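Local coordinates for protein tryptophanyl-tRNA synthetase (Thermus thermophilus, PDB 2EL7) that probably catalyses the ATP-dependent attachment of tryptophan to tRNA(Trp), as a homodimeric class I aminoacyl-tRNA synthetase, at residues Phe39-Tyr44 with Leu81-His86; Thr101-Leu106 with Gly125-Pro130; His167-Thr172 with Glu323-Leu328; Pro188-Lys193 with Phe241-Tyr246. One frame throughout, in Å; residues are numbered along the deposited sequence.

Contact 1. Residues Phe39-Tyr44 with Leu81-His86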
loop_
_atom_site.group_PDB
_atom_site.type_symbol
_atom_site.label_atom_id
_atom_site.label_comp_id
_atom_site.label_asym_id
_atom_site.label_seq_id
_atom_site.Cartn_x
_atom_site.Cartn_y
_atom_site.Cartn_z
ATOM N N PHE A 39 -2.076 6.409 20.219
ATOM C CA PHE A 39 -3.086 5.345 20.230
ATOM C C PHE A 39 -3.786 5.411 18.907
ATOM O O PHE A 39 -4.406 6.421 18.587
ATOM C CB PHE A 39 -4.073 5.515 21.395
ATOM C CG PHE A 39 -3.441 5.327 22.758
ATOM C CD1 PHE A 39 -2.899 6.421 23.454
ATOM C CD2 PHE A 39 -3.407 4.065 23.355
ATOM C CE1 PHE A 39 -2.344 6.262 24.715
ATOM C CE2 PHE A 39 -2.848 3.882 24.634
ATOM C CZ PHE A 39 -2.316 4.975 25.321
ATOM N N CYS A 40 -3.672 4.323 18.139
ATOM C CA CYS A 40 -4.212 4.230 16.779
ATOM C C CYS A 40 -5.354 3.234 16.599
ATOM O O CYS A 40 -5.166 2.036 16.790
ATOM C CB CYS A 40 -3.058 3.866 15.828
ATOM S SG CYS A 40 -3.363 3.910 14.031
ATOM N N ILE A 41 -6.532 3.742 16.225
ATOM C CA ILE A 41 -7.702 2.914 15.984
ATOM C C ILE A 41 -7.466 2.359 14.569
ATOM O O ILE A 41 -7.599 3.082 13.576
ATOM C CB ILE A 41 -9.000 3.771 16.033
ATOM C CG1 ILE A 41 -9.269 4.237 17.470
ATOM C CG2 ILE A 41 -10.191 2.967 15.511
ATOM C CD1 ILE A 41 -10.466 5.177 17.612
ATOM N N VAL A 42 -7.130 1.078 14.467
ATOM C CA VAL A 42 -6.819 0.504 13.157
ATOM C C VAL A 42 -7.992 0.079 12.266
ATOM O O VAL A 42 -8.175 -1.103 11.993
ATOM C CB VAL A 42 -5.813 -0.688 13.296
ATOM C CG1 VAL A 42 -4.478 -0.169 13.778
ATOM C CG2 VAL A 42 -6.338 -1.724 14.266
ATOM N N ASP A 43 -8.726 1.065 11.756
ATOM C CA ASP A 43 -9.888 0.799 10.920
ATOM C C ASP A 43 -9.538 0.020 9.646
ATOM O O ASP A 43 -10.339 -0.789 9.176
ATOM C CB ASP A 43 -10.629 2.117 10.602
ATOM C CG ASP A 43 -9.742 3.167 9.926
ATOM O OD1 ASP A 43 -10.296 4.151 9.409
ATOM O OD2 ASP A 43 -8.505 3.023 9.900
ATOM N N TYR A 44 -8.343 0.237 9.102
ATOM C CA TYR A 44 -7.910 -0.492 7.912
ATOM C C TYR A 44 -7.830 -2.001 8.133
ATOM O O TYR A 44 -7.846 -2.761 7.173
ATOM C CB TYR A 44 -6.550 0.018 7.418
ATOM C CG TYR A 44 -6.668 1.184 6.454
ATOM C CD1 TYR A 44 -5.646 2.132 6.335
ATOM C CD2 TYR A 44 -7.810 1.350 5.674
ATOM C CE1 TYR A 44 -5.766 3.221 5.469
ATOM C CE2 TYR A 44 -7.941 2.432 4.799
ATOM C CZ TYR A 44 -6.921 3.362 4.702
ATOM O OH TYR A 44 -7.063 4.438 3.846
ATOM N N LEU A 81 -4.587 10.303 20.330
ATOM C CA LEU A 81 -5.506 9.311 19.781
ATOM C C LEU A 81 -5.954 9.712 18.407
ATOM O O LEU A 81 -6.406 10.831 18.210
ATOM C CB LEU A 81 -6.726 9.200 20.679
ATOM C CG LEU A 81 -7.841 8.205 20.339
ATOM C CD1 LEU A 81 -7.301 6.780 20.364
ATOM C CD2 LEU A 81 -8.961 8.359 21.385
ATOM N N PHE A 82 -5.844 8.787 17.462
ATOM C CA PHE A 82 -6.222 9.047 16.083
ATOM C C PHE A 82 -6.655 7.776 15.351
ATOM O O PHE A 82 -6.454 6.656 15.843
ATOM C CB PHE A 82 -5.049 9.701 15.363
ATOM C CG PHE A 82 -3.821 8.844 15.292
ATOM C CD1 PHE A 82 -3.593 8.036 14.195
ATOM C CD2 PHE A 82 -2.872 8.876 16.312
ATOM C CE1 PHE A 82 -2.419 7.260 14.101
ATOM C CE2 PHE A 82 -1.710 8.115 16.239
ATOM C CZ PHE A 82 -1.481 7.297 15.120
ATOM N N VAL A 83 -7.267 7.961 14.183
ATOM C CA VAL A 83 -7.744 6.853 13.362
ATOM C C VAL A 83 -6.724 6.568 12.264
ATOM O O VAL A 83 -6.322 7.478 11.540
ATOM C CB VAL A 83 -9.092 7.190 12.686
ATOM C CG1 VAL A 83 -9.486 6.062 11.722
ATOM C CG2 VAL A 83 -10.161 7.399 13.739
ATOM N N GLN A 84 -6.328 5.307 12.128
ATOM C CA GLN A 84 -5.333 4.916 11.134
ATOM C C GLN A 84 -5.522 5.585 9.762
ATOM O O GLN A 84 -4.625 6.296 9.307
ATOM C CB GLN A 84 -5.305 3.389 11.028
ATOM C CG GLN A 84 -4.346 2.814 10.011
ATOM C CD GLN A 84 -4.251 1.280 10.100
ATOM O OE1 GLN A 84 -5.122 0.603 10.667
ATOM N NE2 GLN A 84 -3.189 0.738 9.535
ATOM N N SER A 85 -6.682 5.394 9.120
ATOM C CA SER A 85 -6.942 6.012 7.807
ATOM C C SER A 85 -6.844 7.543 7.738
ATOM O O SER A 85 -6.801 8.106 6.646
ATOM C CB SER A 85 -8.316 5.571 7.242
ATOM O OG SER A 85 -9.427 6.101 7.949
ATOM N N HIS A 86 -6.811 8.232 8.873
ATOM C CA HIS A 86 -6.692 9.690 8.838
ATOM C C HIS A 86 -5.278 10.166 8.528
ATOM O O HIS A 86 -5.081 11.311 8.171
ATOM C CB HIS A 86 -7.211 10.313 10.137
ATOM C CG HIS A 86 -8.694 10.165 10.303
ATOM N ND1 HIS A 86 -9.407 10.811 11.289
ATOM C CD2 HIS A 86 -9.594 9.415 9.615
ATOM C CE1 HIS A 86 -10.682 10.462 11.203
ATOM N NE2 HIS A 86 -10.820 9.617 10.198
#

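Contact 2. Residues Thr101-Leu106 with Gly125-Pro130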
loop_
_atom_site.group_PDB
_atom_site.type_symbol
_atom_site.label_atom_id
_atom_site.label_comp_id
_atom_site.label_asym_id
_atom_site.label_seq_id
_atom_site.Cartn_x
_atom_site.Cartn_y
_atom_site.Cartn_z
ATOM N N THR A 101 10.579 -6.798 1.866
ATOM C CA THR A 101 10.164 -7.952 2.662
ATOM C C THR A 101 10.131 -9.267 1.882
ATOM O O THR A 101 9.409 -9.408 0.896
ATOM C CB THR A 101 8.762 -7.719 3.291
ATOM O OG1 THR A 101 8.774 -6.490 4.027
ATOM C CG2 THR A 101 8.387 -8.858 4.268
ATOM N N PRO A 102 10.930 -10.254 2.313
ATOM C CA PRO A 102 10.961 -11.562 1.634
ATOM C C PRO A 102 9.574 -12.210 1.752
ATOM O O PRO A 102 9.001 -12.259 2.844
ATOM C CB PRO A 102 12.006 -12.351 2.429
ATOM C CG PRO A 102 12.891 -11.285 3.018
ATOM C CD PRO A 102 11.907 -10.199 3.420
ATOM N N LEU A 103 9.045 -12.713 0.642
ATOM C CA LEU A 103 7.732 -13.344 0.636
ATOM C C LEU A 103 7.606 -14.435 1.704
ATOM O O LEU A 103 6.604 -14.489 2.438
ATOM C CB LEU A 103 7.465 -13.961 -0.735
ATOM C CG LEU A 103 6.065 -13.865 -1.338
ATOM C CD1 LEU A 103 5.870 -15.016 -2.285
ATOM C CD2 LEU A 103 5.007 -13.887 -0.283
ATOM N N GLY A 104 8.623 -15.305 1.762
ATOM C CA GLY A 104 8.658 -16.409 2.710
ATOM C C GLY A 104 8.393 -16.013 4.153
ATOM O O GLY A 104 7.667 -16.703 4.859
ATOM N N ASP A 105 8.984 -14.919 4.612
ATOM C CA ASP A 105 8.740 -14.472 5.981
ATOM C C ASP A 105 7.261 -14.147 6.222
ATOM O O ASP A 105 6.769 -14.285 7.347
ATOM C CB ASP A 105 9.579 -13.233 6.308
ATOM C CG ASP A 105 11.072 -13.521 6.293
ATOM O OD1 ASP A 105 11.852 -12.545 6.172
ATOM O OD2 ASP A 105 11.457 -14.718 6.405
ATOM N N LEU A 106 6.549 -13.704 5.182
ATOM C CA LEU A 106 5.133 -13.393 5.355
ATOM C C LEU A 106 4.295 -14.657 5.303
ATOM O O LEU A 106 3.435 -14.871 6.155
ATOM C CB LEU A 106 4.655 -12.403 4.294
ATOM C CG LEU A 106 5.255 -11.010 4.437
ATOM C CD1 LEU A 106 4.921 -10.178 3.235
ATOM C CD2 LEU A 106 4.739 -10.380 5.697
ATOM N N GLY A 125 -4.675 -9.334 1.523
ATOM C CA GLY A 125 -4.781 -8.494 2.699
ATOM C C GLY A 125 -4.310 -9.244 3.933
ATOM O O GLY A 125 -3.585 -8.676 4.750
ATOM N N LEU A 126 -4.715 -10.503 4.087
ATOM C CA LEU A 126 -4.261 -11.305 5.228
ATOM C C LEU A 126 -2.725 -11.423 5.173
ATOM O O LEU A 126 -2.039 -11.191 6.181
ATOM C CB LEU A 126 -4.852 -12.738 5.207
ATOM C CG LEU A 126 -6.329 -13.080 5.482
ATOM C CD1 LEU A 126 -7.028 -11.901 6.192
ATOM C CD2 LEU A 126 -7.045 -13.452 4.152
ATOM N N LEU A 127 -2.191 -11.780 4.000
ATOM C CA LEU A 127 -0.745 -11.939 3.868
ATOM C C LEU A 127 0.051 -10.652 4.120
ATOM O O LEU A 127 1.031 -10.665 4.865
ATOM C CB LEU A 127 -0.368 -12.481 2.479
ATOM C CG LEU A 127 1.151 -12.623 2.237
ATOM C CD1 LEU A 127 1.666 -13.832 3.002
ATOM C CD2 LEU A 127 1.456 -12.795 0.752
ATOM N N MET A 128 -0.386 -9.554 3.504
ATOM C CA MET A 128 0.297 -8.262 3.601
ATOM C C MET A 128 0.006 -7.402 4.857
ATOM O O MET A 128 0.686 -6.397 5.085
ATOM C CB MET A 128 -0.002 -7.426 2.342
ATOM C CG MET A 128 0.296 -8.122 1.028
ATOM S SD MET A 128 1.989 -8.774 1.022
ATOM C CE MET A 128 2.905 -7.353 1.489
ATOM N N TYR A 129 -0.966 -7.782 5.678
ATOM C CA TYR A 129 -1.269 -6.951 6.847
ATOM C C TYR A 129 -0.087 -6.654 7.761
ATOM O O TYR A 129 0.075 -5.525 8.232
ATOM C CB TYR A 129 -2.394 -7.563 7.674
ATOM C CG TYR A 129 -2.903 -6.650 8.768
ATOM C CD1 TYR A 129 -3.459 -5.414 8.465
ATOM C CD2 TYR A 129 -2.808 -7.022 10.125
ATOM C CE1 TYR A 129 -3.908 -4.560 9.487
ATOM C CE2 TYR A 129 -3.253 -6.185 11.139
ATOM C CZ TYR A 129 -3.800 -4.956 10.818
ATOM O OH TYR A 129 -4.234 -4.120 11.831
ATOM N N PRO A 130 0.765 -7.654 8.035
ATOM C CA PRO A 130 1.891 -7.326 8.922
ATOM C C PRO A 130 2.789 -6.204 8.387
ATOM O O PRO A 130 3.363 -5.434 9.168
ATOM C CB PRO A 130 2.615 -8.658 9.064
ATOM C CG PRO A 130 1.450 -9.662 8.976
ATOM C CD PRO A 130 0.660 -9.111 7.810
HETATM O O HOH W 1 1.336 -12.799 6.750
#

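Contact 3. Residues His167-Thr172 with Glu323-Leu328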
loop_
_atom_site.group_PDB
_atom_site.type_symbol
_atom_site.label_atom_id
_atom_site.label_comp_id
_atom_site.label_asym_id
_atom_site.label_seq_id
_atom_site.Cartn_x
_atom_site.Cartn_y
_atom_site.Cartn_z
ATOM N N HIS A 167 20.301 -0.319 7.054
ATOM C CA HIS A 167 21.528 -0.735 6.401
ATOM C C HIS A 167 21.613 -0.273 4.948
ATOM O O HIS A 167 22.683 0.167 4.500
ATOM C CB HIS A 167 21.675 -2.269 6.454
ATOM C CG HIS A 167 22.765 -2.804 5.568
ATOM N ND1 HIS A 167 24.102 -2.538 5.784
ATOM C CD2 HIS A 167 22.715 -3.617 4.482
ATOM C CE1 HIS A 167 24.828 -3.169 4.875
ATOM N NE2 HIS A 167 24.011 -3.832 4.073
ATOM N N LEU A 168 20.501 -0.380 4.217
ATOM C CA LEU A 168 20.453 0.012 2.800
ATOM C C LEU A 168 20.361 1.516 2.513
ATOM O O LEU A 168 20.812 1.958 1.471
ATOM C CB LEU A 168 19.251 -0.636 2.092
ATOM C CG LEU A 168 19.013 -2.143 2.084
ATOM C CD1 LEU A 168 17.614 -2.429 1.509
ATOM C CD2 LEU A 168 20.100 -2.835 1.258
ATOM N N PHE A 169 19.751 2.305 3.394
ATOM C CA PHE A 169 19.622 3.716 3.075
ATOM C C PHE A 169 20.150 4.712 4.081
ATOM O O PHE A 169 20.064 5.906 3.826
ATOM C CB PHE A 169 18.147 4.060 2.780
ATOM C CG PHE A 169 17.465 3.089 1.851
ATOM C CD1 PHE A 169 16.506 2.191 2.338
ATOM C CD2 PHE A 169 17.779 3.063 0.487
ATOM C CE1 PHE A 169 15.867 1.286 1.487
ATOM C CE2 PHE A 169 17.150 2.159 -0.379
ATOM C CZ PHE A 169 16.192 1.268 0.117
ATOM N N GLY A 170 20.704 4.249 5.196
ATOM C CA GLY A 170 21.190 5.167 6.216
ATOM C C GLY A 170 20.284 5.039 7.434
ATOM O O GLY A 170 19.073 4.859 7.269
ATOM N N GLU A 171 20.839 5.133 8.644
ATOM C CA GLU A 171 20.047 4.963 9.866
ATOM C C GLU A 171 18.795 5.818 9.843
ATOM O O GLU A 171 18.864 7.040 9.773
ATOM C CB GLU A 171 20.872 5.288 11.128
ATOM C CG GLU A 171 20.155 4.838 12.423
ATOM C CD GLU A 171 20.917 5.142 13.708
ATOM O OE1 GLU A 171 21.180 6.335 13.963
ATOM O OE2 GLU A 171 21.236 4.188 14.470
ATOM N N THR A 172 17.636 5.180 9.919
ATOM C CA THR A 172 16.405 5.943 9.857
ATOM C C THR A 172 15.363 5.589 10.902
ATOM O O THR A 172 14.722 6.482 11.476
ATOM C CB THR A 172 15.730 5.769 8.491
ATOM O OG1 THR A 172 16.650 6.114 7.443
ATOM C CG2 THR A 172 14.511 6.643 8.410
ATOM N N GLU A 323 13.482 10.770 0.225
ATOM C CA GLU A 323 14.804 11.271 -0.141
ATOM C C GLU A 323 15.906 10.205 -0.094
ATOM O O GLU A 323 16.753 10.143 -0.991
ATOM C CB GLU A 323 15.173 12.415 0.785
ATOM C CG GLU A 323 16.453 13.090 0.418
ATOM C CD GLU A 323 17.177 13.585 1.643
ATOM O OE1 GLU A 323 17.720 12.737 2.398
ATOM O OE2 GLU A 323 17.185 14.819 1.863
ATOM N N LYS A 324 15.888 9.371 0.956
ATOM C CA LYS A 324 16.878 8.314 1.132
ATOM C C LYS A 324 16.711 7.163 0.152
ATOM O O LYS A 324 17.667 6.491 -0.196
ATOM C CB LYS A 324 16.842 7.781 2.567
ATOM C CG LYS A 324 17.382 8.774 3.609
ATOM C CD LYS A 324 17.550 8.134 4.984
ATOM C CE LYS A 324 18.115 9.129 5.973
ATOM N NZ LYS A 324 17.846 8.727 7.378
ATOM N N VAL A 325 15.483 6.937 -0.281
ATOM C CA VAL A 325 15.159 5.884 -1.238
ATOM C C VAL A 325 15.583 6.388 -2.626
ATOM O O VAL A 325 15.632 5.634 -3.593
ATOM C CB VAL A 325 13.626 5.588 -1.140
ATOM C CG1 VAL A 325 12.995 5.424 -2.500
ATOM C CG2 VAL A 325 13.412 4.369 -0.256
ATOM N N GLY A 326 15.890 7.683 -2.710
ATOM C CA GLY A 326 16.332 8.266 -3.964
ATOM C C GLY A 326 15.294 8.712 -4.980
ATOM O O GLY A 326 15.603 8.775 -6.178
ATOM N N LEU A 327 14.078 9.028 -4.531
ATOM C CA LEU A 327 13.032 9.448 -5.453
ATOM C C LEU A 327 13.284 10.853 -5.971
ATOM O O LEU A 327 13.950 11.652 -5.313
ATOM C CB LEU A 327 11.667 9.426 -4.754
ATOM C CG LEU A 327 10.759 8.193 -4.823
ATOM C CD1 LEU A 327 11.542 6.938 -5.041
ATOM C CD2 LEU A 327 9.926 8.140 -3.545
ATOM N N LEU A 328 12.761 11.147 -7.156
ATOM C CA LEU A 328 12.875 12.491 -7.729
ATOM C C LEU A 328 11.794 13.240 -6.962
ATOM O O LEU A 328 10.606 12.938 -7.092
ATOM C CB LEU A 328 12.520 12.495 -9.222
ATOM C CG LEU A 328 12.406 13.907 -9.825
ATOM C CD1 LEU A 328 13.772 14.612 -9.750
ATOM C CD2 LEU A 328 11.915 13.829 -11.288
#

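Contact 4. Residues Pro188-Lys193 with Phe241-Tyr246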
loop_
_atom_site.group_PDB
_atom_site.type_symbol
_atom_site.label_atom_id
_atom_site.label_comp_id
_atom_site.label_asym_id
_atom_site.label_seq_id
_atom_site.Cartn_x
_atom_site.Cartn_y
_atom_site.Cartn_z
ATOM N N PRO A 188 -11.476 -15.038 32.830
ATOM C CA PRO A 188 -12.334 -16.138 32.373
ATOM C C PRO A 188 -13.736 -15.715 31.910
ATOM O O PRO A 188 -14.330 -14.792 32.465
ATOM C CB PRO A 188 -12.381 -17.057 33.589
ATOM C CG PRO A 188 -12.215 -16.113 34.733
ATOM C CD PRO A 188 -11.120 -15.207 34.246
ATOM N N GLY A 189 -14.254 -16.410 30.899
ATOM C CA GLY A 189 -15.567 -16.099 30.362
ATOM C C GLY A 189 -16.721 -16.508 31.256
ATOM O O GLY A 189 -16.537 -17.288 32.182
ATOM N N ILE A 190 -17.916 -15.998 30.974
ATOM C CA ILE A 190 -19.089 -16.302 31.798
ATOM C C ILE A 190 -19.518 -17.777 31.837
ATOM O O ILE A 190 -20.177 -18.213 32.779
ATOM C CB ILE A 190 -20.301 -15.435 31.382
ATOM C CG1 ILE A 190 -20.790 -15.830 29.988
ATOM C CG2 ILE A 190 -19.913 -13.961 31.413
ATOM C CD1 ILE A 190 -21.954 -14.966 29.492
ATOM N N ASP A 191 -19.153 -18.540 30.813
ATOM C CA ASP A 191 -19.478 -19.961 30.765
ATOM C C ASP A 191 -18.412 -20.673 31.579
ATOM O O ASP A 191 -18.439 -21.890 31.752
ATOM C CB ASP A 191 -19.451 -20.466 29.327
ATOM C CG ASP A 191 -20.693 -20.082 28.551
ATOM O OD1 ASP A 191 -20.692 -20.300 27.317
ATOM O OD2 ASP A 191 -21.669 -19.577 29.164
ATOM N N GLY A 192 -17.460 -19.885 32.061
ATOM C CA GLY A 192 -16.389 -20.421 32.868
ATOM C C GLY A 192 -15.431 -21.331 32.137
ATOM O O GLY A 192 -14.716 -22.113 32.772
ATOM N N LYS A 193 -15.397 -21.241 30.812
ATOM C CA LYS A 193 -14.490 -22.082 30.047
ATOM C C LYS A 193 -13.203 -21.340 29.689
ATOM O O LYS A 193 -12.411 -21.012 30.579
ATOM C CB LYS A 193 -15.203 -22.602 28.800
ATOM C CG LYS A 193 -16.448 -23.390 29.164
ATOM C CD LYS A 193 -17.379 -23.594 27.995
ATOM C CE LYS A 193 -18.689 -24.207 28.470
ATOM N NZ LYS A 193 -19.625 -24.464 27.348
ATOM N N PHE A 241 -15.688 -16.260 42.413
ATOM C CA PHE A 241 -14.742 -15.638 43.339
ATOM C C PHE A 241 -13.546 -15.047 42.625
ATOM O O PHE A 241 -12.756 -14.322 43.234
ATOM C CB PHE A 241 -14.274 -16.639 44.393
ATOM C CG PHE A 241 -15.142 -16.667 45.614
ATOM C CD1 PHE A 241 -14.893 -15.808 46.676
ATOM C CD2 PHE A 241 -16.257 -17.504 45.675
ATOM C CE1 PHE A 241 -15.746 -15.776 47.782
ATOM C CE2 PHE A 241 -17.119 -17.482 46.777
ATOM C CZ PHE A 241 -16.863 -16.617 47.829
ATOM N N THR A 242 -13.408 -15.360 41.336
ATOM C CA THR A 242 -12.313 -14.822 40.531
ATOM C C THR A 242 -12.697 -13.378 40.215
ATOM O O THR A 242 -11.925 -12.443 40.459
ATOM C CB THR A 242 -12.138 -15.618 39.223
ATOM O OG1 THR A 242 -11.727 -16.956 39.533
ATOM C CG2 THR A 242 -11.093 -14.975 38.332
ATOM N N TYR A 243 -13.904 -13.206 39.686
ATOM C CA TYR A 243 -14.418 -11.886 39.376
ATOM C C TYR A 243 -14.439 -11.092 40.661
ATOM O O TYR A 243 -13.985 -9.952 40.696
ATOM C CB TYR A 243 -15.839 -11.962 38.840
ATOM C CG TYR A 243 -15.981 -12.536 37.452
ATOM C CD1 TYR A 243 -17.235 -12.624 36.857
ATOM C CD2 TYR A 243 -14.873 -12.976 36.723
ATOM C CE1 TYR A 243 -17.397 -13.136 35.571
ATOM C CE2 TYR A 243 -15.027 -13.492 35.423
ATOM C CZ TYR A 243 -16.298 -13.570 34.861
ATOM O OH TYR A 243 -16.496 -14.129 33.614
ATOM N N LEU A 244 -14.967 -11.691 41.726
ATOM C CA LEU A 244 -15.042 -10.995 43.010
ATOM C C LEU A 244 -13.688 -10.393 43.376
ATOM O O LEU A 244 -13.606 -9.277 43.889
ATOM C CB LEU A 244 -15.494 -11.955 44.117
ATOM C CG LEU A 244 -15.684 -11.351 45.517
ATOM C CD1 LEU A 244 -16.901 -10.449 45.519
ATOM C CD2 LEU A 244 -15.848 -12.457 46.545
ATOM N N SER A 245 -12.627 -11.139 43.096
ATOM C CA SER A 245 -11.259 -10.712 43.398
ATOM C C SER A 245 -10.857 -9.457 42.627
ATOM O O SER A 245 -10.151 -8.580 43.144
ATOM C CB SER A 245 -10.298 -11.849 43.057
ATOM O OG SER A 245 -10.776 -13.055 43.631
ATOM N N TYR A 246 -11.310 -9.394 41.381
ATOM C CA TYR A 246 -11.028 -8.272 40.500
ATOM C C TYR A 246 -11.635 -6.967 40.987
ATOM O O TYR A 246 -11.031 -5.913 40.818
ATOM C CB TYR A 246 -11.604 -8.536 39.117
ATOM C CG TYR A 246 -11.041 -9.729 38.372
ATOM C CD1 TYR A 246 -11.740 -10.275 37.295
ATOM C CD2 TYR A 246 -9.799 -10.281 38.702
ATOM C CE1 TYR A 246 -11.224 -11.328 36.560
ATOM C CE2 TYR A 246 -9.273 -11.358 37.971
ATOM C CZ TYR A 246 -9.994 -11.872 36.903
ATOM O OH TYR A 246 -9.519 -12.951 36.174
#

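Contact 1. Residues Phe39-Tyr44 with Leu81-His86
The carboxylate of D43 is gripped twice by S85: OG of S85 donates to OD1 of D43 at 2.6 Å and backbone N of S85 to OD2 of D43 at 3.1 Å. Each oxygen uses its syn lone pair, which fixes the rotation of the group. D43 presents it by setting CG between its own backbone N and carbonyl carbon (chi1 57°). The same serine puts CB over one face of the Y44 ring, 4.0 Å from the centroid and offset toward the rim, a CH-pi contact. Q84 runs past Y44 with an extended chain, its OE1 3.6 Å from CB of Y44 and its amide plane turned 62° from that ring. Further back, SG of C40 comes obliquely to the F82 ring, 3.5 Å from CE1 of F82, a cysteine sulfur-aromatic contact. Beside F39 and I41, CD1 of L81 packs on CB of F39 at 3.6 Å. The backbones pair in parallel, N of I41 meeting O of F82 at 2.9 Å. O of I41 accepts twice, N of Q84 and N of D43 arriving from opposite faces of its plane; the second bond closes an inverse gamma turn centred on V42. This is a beta-alpha-beta unit of the class I nucleotide-binding core: its helix 55-72 packs on I41 and L81, strand 4-8 pairs with 37-41, and helix 124-139 meets C40 and Q84, bringing D136, the predicted tryptophan-binding residue, beside Q84.

Contact 2. Residues Thr101-Leu106 with Gly125-Pro130
L106 and L127 are joined by one water that donates to both their carbonyls, 2.9 Å from O of L127 and 3.0 Å from O of L106. No direct hydrogen bond crosses between the segments, so this bridge is the polar link in an otherwise apolar contact. Its two backbone oxygens belong to helices 103-107 and 124-139; within 101-106 and 125-130 the nearest CA atoms, those of L106 and L127, are 6.2 Å apart.

Around the bridge the fit is made by apolar side chains. L127 has CG anti to its backbone N (chi1 178°), which carries both methyls over to the other helix: CD1 of L127 rests on CB of L106 at 3.6 Å, and CD2 of L127 meets CD2 of L103 at 3.9 Å, with the L103 and L127 side chains crossing at about a right angle. L106 in turn splits its branches. CD1 of L106 touches CE of M128 at 3.9 Å, at the end of a methionine chain bent at both chi2 and chi3, while CD2 of L106 lies 4.3 Å from CB of P130. An alanine in place of L127 would remove both methyl branches, and CB of L106 and CD2 of L103 would probably each lose their partner on the longer helix.

The contact lies at the dimer interface: L103, L106 and M128 pack on V122, S124 and M128 of the second subunit. In the same chain, L157 of helix 153-169 covers L106 and P130, and F112 of helix 110-115 touches L127.

Contact 3. Residues His167-Thr172 with Glu323-Leu328
K324 reaches out from the last turn of helix 296-324 and lies along the end of helix 153-169. Its CB packs against CB of F169 at 3.9 Å. CG follows the carbonyl O of F169, and CD of K324 comes within 3.6 Å of that same O of F169 while also passing OG1 of T172 at 3.3 Å. With the chain extended beyond CG (chi2 -170°, chi3 179°), CE continues straight past this hydroxyl, and NZ makes a hydrogen bond to OG1 of T172 at 2.9 Å, with a weak one to O of E171 at 3.1 Å. The ammonium also forms a salt bridge with E320 of its own helix.

Both segments leave their helices here through a glycine of positive phi. At G326 two bonds back into the last turn make a Schellman motif; at G170 a CB would be jammed against the preceding carbonyl O. The T172 hydroxyl ties the second exit together, donating to O of G170 at 2.7 Å from above the carbonyl plane while it accepts from the lysine. A valine in place of T172 would keep the bulk but is likely to leave the lysine NZ without its main acceptor in the turn and O of G170 without this donor.

Beside CB of K324, the F169 ring is flanked on both faces: CB of L168 lies over the centre of one face, and CG2 of V325 over the opposite one, 4.2 Å from the centroid, a CH-pi contact. Y53 of the second subunit packs on F169 and donates from its hydroxyl to O of V325.

Contact 4. Residues Pro188-Lys193 with Phe241-Tyr246
The loop that leads into the KMSKS motif of this class I synthetase is met at P188 by the flank of helix 239-247. The hydroxyl of Y243 donates to the backbone O of P188 at 2.5 Å, the donor tilted 28° from the carbonyl plane. That oxygen sits at the edge of the tyrosine ring and in its plane, consistent with an in-plane phenolic O-H. Y243 has CG anti to its carbonyl carbon (chi1 -71°), and its ring stretches from the helix until OH also comes 4.1 Å from CG2 of I190.

The proline ring makes the remaining contacts. Sliding past Y243 in the opposite direction, it places CG of P188 at 3.9 Å from CE2 of Y243, and the same CG lies 3.9 Å from CG2 of T242. CD of P188 approaches the edge of the Y246 ring, 3.4 Å from OH of Y246.

Beyond P188 the chain makes a type I beta turn from G189 to G192, closed by N of G192 on O of G189 at 2.8 Å, and G192 has the positive phi that favours glycine. Predicted ATP-binding residues flank this turn in sequence: V187 packs on Y246, and M196 of the KMSKS region on Y243, which also touches I204 in a loop and L274 of helix 267-294.

In the fold
Contact 1 is core, every touching residue buried, and it is the one built on strand pairing, with the carboxylate of D43 held at its end. Contact 2 is also buried but helix to helix, apolar apart from a water; the two touch where V42 packs on Y129. Contacts 3 and 4 are partly buried and depend on polar side chains, a lysine amine reaching a threonine hydroxyl and, weakly, a backbone carbonyl in one, a phenol reaching a backbone carbonyl in the other. Helix 153-169 carries part of contact 3 and covers contact 2. Contacts 1, 2 and 3 all touch the second subunit, whereas contact 4, its centre about 52 Å from that of contact 3, touches no other chain.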